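Long-range contacts in cytochrome P450 268A2 Cyp268A2 (Mycobacterium marinum, PDB 6BLD), which belongs to the cytochrome P450 family and holds a heme group in a largely helical fold: residues A[297-302]-A[359-364]; A[304-309]-A[335-340]. All coordinates share one frame; numbering follows the deposited sequence.

Contact 1 (A[297-302]-A[359-364]); sequences AVEELV and NPHVGF. With HEM (protoporphyrin IX containing Fe), chain B.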
# COMPACT_ATOMS: atom_id res chain seq x y z
N ALA A 297 -4.76 3.40 18.30
CA ALA A 297 -5.40 4.32 17.37
C ALA A 297 -4.77 4.23 15.99
O ALA A 297 -5.48 4.26 14.98
CB ALA A 297 -5.31 5.75 17.91
N VAL A 298 -3.44 4.13 15.92
CA VAL A 298 -2.76 3.99 14.64
C VAL A 298 -3.17 2.69 13.96
O VAL A 298 -3.40 2.65 12.74
CB VAL A 298 -1.24 4.09 14.83
CG1 VAL A 298 -0.50 3.49 13.65
CG2 VAL A 298 -0.83 5.54 15.04
N GLU A 299 -3.28 1.60 14.73
CA GLU A 299 -3.63 0.31 14.15
C GLU A 299 -5.04 0.34 13.56
O GLU A 299 -5.30 -0.28 12.52
CB GLU A 299 -3.52 -0.79 15.20
CG GLU A 299 -2.09 -1.18 15.54
CD GLU A 299 -1.20 -1.24 14.32
OE1 GLU A 299 -1.41 -2.11 13.45
OE2 GLU A 299 -0.28 -0.40 14.22
N GLU A 300 -5.96 1.06 14.20
CA GLU A 300 -7.31 1.16 13.66
C GLU A 300 -7.38 2.12 12.48
O GLU A 300 -8.15 1.88 11.54
CB GLU A 300 -8.28 1.60 14.76
CG GLU A 300 -9.70 1.86 14.27
CD GLU A 300 -10.56 0.60 14.24
OE1 GLU A 300 -11.79 0.72 14.06
OE2 GLU A 300 -10.00 -0.50 14.40
N LEU A 301 -6.56 3.17 12.47
CA LEU A 301 -6.50 4.05 11.31
C LEU A 301 -5.99 3.31 10.08
O LEU A 301 -6.43 3.58 8.96
CB LEU A 301 -5.61 5.26 11.61
CG LEU A 301 -6.21 6.31 12.55
CD1 LEU A 301 -5.21 7.43 12.79
CD2 LEU A 301 -7.51 6.86 11.99
N VAL A 302 -5.06 2.38 10.28
CA VAL A 302 -4.60 1.53 9.18
C VAL A 302 -5.70 0.58 8.75
O VAL A 302 -5.94 0.38 7.55
CB VAL A 302 -3.33 0.77 9.60
CG1 VAL A 302 -3.02 -0.34 8.61
CG2 VAL A 302 -2.15 1.72 9.72
N ASN A 359 -6.59 -6.00 17.48
CA ASN A 359 -6.89 -5.48 16.15
C ASN A 359 -6.14 -6.32 15.13
O ASN A 359 -5.10 -5.90 14.61
CB ASN A 359 -6.53 -4.00 16.04
CG ASN A 359 -7.25 -3.30 14.91
OD1 ASN A 359 -7.79 -3.95 14.01
ND2 ASN A 359 -7.26 -1.98 14.94
N PRO A 360 -6.64 -7.52 14.81
CA PRO A 360 -5.97 -8.41 13.85
C PRO A 360 -6.24 -8.03 12.40
O PRO A 360 -6.56 -8.88 11.56
CB PRO A 360 -6.57 -9.78 14.20
CG PRO A 360 -7.95 -9.46 14.65
CD PRO A 360 -7.89 -8.11 15.33
N HIS A 361 -6.10 -6.75 12.09
CA HIS A 361 -6.34 -6.26 10.75
C HIS A 361 -5.26 -6.77 9.79
O HIS A 361 -4.15 -7.14 10.19
CB HIS A 361 -6.38 -4.73 10.72
CG HIS A 361 -5.06 -4.09 11.04
ND1 HIS A 361 -4.08 -3.90 10.09
CD2 HIS A 361 -4.57 -3.59 12.20
CE1 HIS A 361 -3.04 -3.31 10.65
NE2 HIS A 361 -3.31 -3.11 11.93
N VAL A 362 -5.60 -6.78 8.50
CA VAL A 362 -4.68 -7.21 7.46
C VAL A 362 -4.32 -6.03 6.58
O VAL A 362 -4.16 -6.17 5.36
CB VAL A 362 -5.26 -8.37 6.63
CG1 VAL A 362 -5.25 -9.66 7.45
CG2 VAL A 362 -6.67 -8.04 6.16
N GLY A 363 -4.19 -4.84 7.18
CA GLY A 363 -3.78 -3.68 6.42
C GLY A 363 -2.36 -3.81 5.89
O GLY A 363 -2.06 -3.36 4.78
N PHE A 364 -1.48 -4.42 6.68
CA PHE A 364 -0.13 -4.74 6.24
C PHE A 364 -0.05 -6.13 5.61
O PHE A 364 1.04 -6.71 5.55
CB PHE A 364 0.85 -4.64 7.41
CG PHE A 364 0.99 -3.25 7.97
CD1 PHE A 364 1.58 -2.24 7.22
CD2 PHE A 364 0.54 -2.95 9.25
CE1 PHE A 364 1.71 -0.96 7.73
CE2 PHE A 364 0.67 -1.67 9.76
CZ PHE A 364 1.26 -0.68 9.00
CHA HEM B . 4.82 -5.03 1.57
CHB HEM B . 7.66 -1.11 2.02
CHC HEM B . 4.08 1.21 4.35
CHD HEM B . 1.06 -2.39 3.10
C1A HEM B . 5.91 -4.18 1.50
C2A HEM B . 7.20 -4.48 0.90
C3A HEM B . 7.98 -3.40 1.03
C4A HEM B . 7.21 -2.37 1.70
CMA HEM B . 9.43 -3.27 0.53
CAA HEM B . 7.60 -5.82 0.24
CBA HEM B . 8.02 -6.79 1.34
CGA HEM B . 8.24 -8.16 0.76
O1A HEM B . 8.92 -8.99 1.43
O2A HEM B . 7.75 -8.42 -0.36
C1B HEM B . 6.97 -0.16 2.75
C2B HEM B . 7.51 1.07 3.26
C3B HEM B . 6.55 1.72 3.91
C4B HEM B . 5.33 0.92 3.83
CMB HEM B . 8.97 1.56 3.10
CAB HEM B . 6.79 3.09 4.59
CBB HEM B . 5.87 3.70 5.34
C1C HEM B . 2.95 0.43 4.22
C2C HEM B . 1.64 0.72 4.79
C3C HEM B . 0.81 -0.28 4.43
C4C HEM B . 1.56 -1.22 3.64
CMC HEM B . 1.33 1.98 5.62
CAC HEM B . -0.69 -0.50 4.75
CBC HEM B . -1.37 0.21 5.65
C1D HEM B . 1.80 -3.43 2.59
C2D HEM B . 1.30 -4.71 2.15
C3D HEM B . 2.33 -5.44 1.73
C4D HEM B . 3.54 -4.65 1.89
CMD HEM B . -0.19 -5.14 2.17
CAD HEM B . 2.27 -6.88 1.17
CBD HEM B . 2.14 -7.86 2.34
CGD HEM B . 2.02 -9.28 1.84
O1D HEM B . 1.85 -10.20 2.69
O2D HEM B . 2.08 -9.49 0.60
NA HEM B . 5.96 -2.88 1.98
NB HEM B . 5.63 -0.22 3.11
NC HEM B . 2.86 -0.76 3.54
ND HEM B . 3.17 -3.42 2.42
FE HEM B . 4.45 -1.92 2.97

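Contact 2 (A[304-309]-A[335-340]); sequences WATPVM and FYASGN. With HEM (protoporphyrin IX containing Fe), chain B.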
# COMPACT_ATOMS: atom_id res chain seq x y z
N TRP A 304 -8.88 1.14 9.12
CA TRP A 304 -9.90 1.97 8.49
C TRP A 304 -9.50 2.35 7.07
O TRP A 304 -10.35 2.36 6.17
CB TRP A 304 -10.14 3.22 9.34
CG TRP A 304 -11.34 4.01 8.92
CD1 TRP A 304 -11.36 5.11 8.11
CD2 TRP A 304 -12.70 3.76 9.30
NE1 TRP A 304 -12.65 5.56 7.96
CE2 TRP A 304 -13.49 4.75 8.68
CE3 TRP A 304 -13.33 2.80 10.10
CZ2 TRP A 304 -14.88 4.80 8.84
CZ3 TRP A 304 -14.70 2.86 10.26
CH2 TRP A 304 -15.46 3.85 9.63
N ALA A 305 -8.22 2.67 6.85
CA ALA A 305 -7.79 3.08 5.52
C ALA A 305 -7.69 1.89 4.58
O ALA A 305 -8.26 1.91 3.47
CB ALA A 305 -6.45 3.82 5.61
N THR A 306 -7.00 0.83 5.01
CA THR A 306 -6.62 -0.29 4.16
C THR A 306 -6.16 0.23 2.80
O THR A 306 -6.82 -0.00 1.78
CB THR A 306 -7.78 -1.28 4.01
OG1 THR A 306 -8.33 -1.56 5.30
CG2 THR A 306 -7.31 -2.59 3.39
N PRO A 307 -5.05 0.98 2.75
CA PRO A 307 -4.65 1.60 1.48
C PRO A 307 -4.33 0.60 0.39
O PRO A 307 -4.53 0.90 -0.79
CB PRO A 307 -3.41 2.43 1.86
CG PRO A 307 -2.88 1.76 3.06
CD PRO A 307 -4.06 1.23 3.82
N VAL A 308 -3.84 -0.59 0.75
CA VAL A 308 -3.65 -1.67 -0.21
C VAL A 308 -4.91 -2.54 -0.15
O VAL A 308 -5.16 -3.22 0.84
CB VAL A 308 -2.39 -2.49 0.10
CG1 VAL A 308 -2.17 -3.53 -0.98
CG2 VAL A 308 -1.19 -1.57 0.22
N MET A 309 -5.70 -2.50 -1.22
CA MET A 309 -6.95 -3.25 -1.27
C MET A 309 -6.76 -4.68 -1.75
O MET A 309 -7.45 -5.58 -1.27
CB MET A 309 -7.96 -2.53 -2.17
CG MET A 309 -8.40 -1.17 -1.66
SD MET A 309 -9.71 -0.47 -2.68
CE MET A 309 -8.90 -0.41 -4.28
N PHE A 335 -8.62 -9.78 -0.77
CA PHE A 335 -9.32 -8.49 -0.70
C PHE A 335 -9.22 -7.99 0.73
O PHE A 335 -10.06 -8.29 1.59
CB PHE A 335 -10.76 -8.63 -1.17
CG PHE A 335 -10.88 -8.90 -2.65
CD1 PHE A 335 -10.87 -7.86 -3.56
CD2 PHE A 335 -10.99 -10.20 -3.12
CE1 PHE A 335 -10.98 -8.10 -4.92
CE2 PHE A 335 -11.09 -10.45 -4.48
CZ PHE A 335 -11.09 -9.40 -5.38
N TYR A 336 -8.17 -7.20 1.00
CA TYR A 336 -7.87 -6.77 2.36
C TYR A 336 -8.98 -5.91 2.95
O TYR A 336 -9.23 -5.96 4.16
CB TYR A 336 -6.55 -6.01 2.39
CG TYR A 336 -5.37 -6.80 1.87
CD1 TYR A 336 -4.61 -6.34 0.80
CD2 TYR A 336 -5.01 -8.01 2.46
CE1 TYR A 336 -3.52 -7.06 0.34
CE2 TYR A 336 -3.93 -8.73 2.00
CZ TYR A 336 -3.19 -8.26 0.94
OH TYR A 336 -2.11 -8.98 0.49
N ALA A 337 -9.66 -5.10 2.12
CA ALA A 337 -10.77 -4.30 2.62
C ALA A 337 -11.92 -5.18 3.08
O ALA A 337 -12.62 -4.83 4.04
CB ALA A 337 -11.24 -3.32 1.54
N SER A 338 -12.14 -6.31 2.41
CA SER A 338 -13.16 -7.25 2.87
C SER A 338 -12.72 -7.93 4.16
O SER A 338 -13.52 -8.11 5.08
CB SER A 338 -13.45 -8.28 1.79
OG SER A 338 -14.35 -9.27 2.26
N GLY A 339 -11.45 -8.33 4.24
CA GLY A 339 -10.95 -8.96 5.45
C GLY A 339 -10.96 -8.05 6.65
O GLY A 339 -11.15 -8.51 7.79
N ASN A 340 -10.77 -6.75 6.44
CA ASN A 340 -10.79 -5.80 7.55
C ASN A 340 -12.20 -5.38 7.94
O ASN A 340 -12.36 -4.70 8.96
CB ASN A 340 -9.95 -4.56 7.19
CG ASN A 340 -8.47 -4.82 7.33
OD1 ASN A 340 -8.05 -5.74 8.03
ND2 ASN A 340 -7.66 -4.00 6.67
CHA HEM B . 4.82 -5.03 1.57
CHB HEM B . 7.66 -1.11 2.02
CHC HEM B . 4.08 1.21 4.35
CHD HEM B . 1.06 -2.39 3.10
C1A HEM B . 5.91 -4.18 1.50
C2A HEM B . 7.20 -4.48 0.90
C3A HEM B . 7.98 -3.40 1.03
C4A HEM B . 7.21 -2.37 1.70
CMA HEM B . 9.43 -3.27 0.53
CAA HEM B . 7.60 -5.82 0.24
CBA HEM B . 8.02 -6.79 1.34
CGA HEM B . 8.24 -8.16 0.76
O1A HEM B . 8.92 -8.99 1.43
O2A HEM B . 7.75 -8.42 -0.36
C1B HEM B . 6.97 -0.16 2.75
C2B HEM B . 7.51 1.07 3.26
C3B HEM B . 6.55 1.72 3.91
C4B HEM B . 5.33 0.92 3.83
CMB HEM B . 8.97 1.56 3.10
CAB HEM B . 6.79 3.09 4.59
CBB HEM B . 5.87 3.70 5.34
C1C HEM B . 2.95 0.43 4.22
C2C HEM B . 1.64 0.72 4.79
C3C HEM B . 0.81 -0.28 4.43
C4C HEM B . 1.56 -1.22 3.64
CMC HEM B . 1.33 1.98 5.62
CAC HEM B . -0.69 -0.50 4.75
CBC HEM B . -1.37 0.21 5.65
C1D HEM B . 1.80 -3.43 2.59
C2D HEM B . 1.30 -4.71 2.15
C3D HEM B . 2.33 -5.44 1.73
C4D HEM B . 3.54 -4.65 1.89
CMD HEM B . -0.19 -5.14 2.17
CAD HEM B . 2.27 -6.88 1.17
CBD HEM B . 2.14 -7.86 2.34
CGD HEM B . 2.02 -9.28 1.84
O1D HEM B . 1.85 -10.20 2.69
O2D HEM B . 2.08 -9.49 0.60
NA HEM B . 5.96 -2.88 1.98
NB HEM B . 5.63 -0.22 3.11
NC HEM B . 2.86 -0.76 3.54
ND HEM B . 3.17 -3.42 2.42
FE HEM B . 4.45 -1.92 2.97
O HOH W 1 -10.05 -5.34 -0.72

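Contact 1 (A[297-302]-A[359-364])
Helix 290-305, the K helix of the P450 fold, is joined here through Glu299 and His361 to the loop leading to the heme. NE2 of His361 donates to OE1 of Glu299 over 2.6 Å in a nearly straight bond. The carboxylate oxygen lies close to the ring plane, yet the imidazole reaches it on its anti side, 29° out of the carboxylate plane. Across the same ring ND1 accepts a hydrogen bond from the backbone N of Gly363 (3.1 Å), so both nitrogens are engaged and the ring's rotation is fixed. Arg379 pairs with OE2, the other oxygen of Glu299.

One residue further on, Glu300 and Arg303 form the ExxR motif of the family. Glu300 OE2 makes salt bridges to Arg303 and Arg356, while Asn359 ND2 adds only a weak, bent bond to that oxygen (3.2 Å). Closer to the heme, Val302 has CG1 anti to its backbone nitrogen (chi1 167°), which carries this methyl to His361 CE1 (3.6 Å) and over one face of the Phe364 ring, 4.1 Å from CE2. Phe364 CE1 approaches HEM C2C obliquely, at 3.4 Å.

Contact 2 (A[304-309]-A[335-340])
In the wall of the heme pocket of this P450, where the K helix gives way to strand 310-315, Thr306 and Met309 are held by segment 335-340, which carries the short K' helix of the fold. Thr306 leaves helical geometry with a positive phi (42°), and its side chain turns toward 335-340. Asn340 ND2 donates to Thr306 OG1 over 2.9 Å, nearly straight and close to the amide plane, while OD1 of the same amide takes the N-H of Val362. The threonine hydroxyl is also bonded to the carbonyl O of Arg303, one turn back in the K helix, so a buried polar atom is held from two elements at once. With chi1 at -48° the threonine places OG1 beside its own backbone nitrogen; CG2, anti to that nitrogen, rests against Tyr336 CB (3.6 Å).

At the start of the short helix, Phe335 occupies the N-cap position, and its O receives Gly339 N. Met309 O takes the amide of Tyr336 directly, with Tyr336 N 2.9 Å away. This direct bond lies just beyond the ends of the antiparallel strands 310-315 and 331-335. The amide of Ala337 reaches Met309 O through a water, which lies 2.7 Å from Met309 O and 2.9 Å from Ala337 N.

Val308 runs alongside Tyr336, with Val308 CG1 4.0 Å from Tyr336 CE1. The other valine methyl, CG2, comes 3.7 Å from the heme meso carbon CHD, while Val308 O meets the edge of the tyrosine ring near its plane, 3.2 Å from CD1.

In the fold
Contact 1 uses a late turn of helix 290-305, contact 2 the chain that leaves it, and their centres lie about 9 Å apart; along the chain, contact 2 is nested within the loop closed by contact 1. Asn340 joins them: its amide nitrogen serves contact 2, while OD1 probably accepts a hydrogen bond from Val362 N of contact 1, 2.7 Å away. Both also converge on one heme vinyl, where CBC lies 3.4 Å from Val302 CG1 and equally 3.4 Å from Pro307 CG. Toward the bound (3E,5E)-6,10-dimethylundeca-3,5,9-trien-2-one they differ, since the Val308 side chain comes within about 4 Å of it and that of Phe364 stays about 8 Å away.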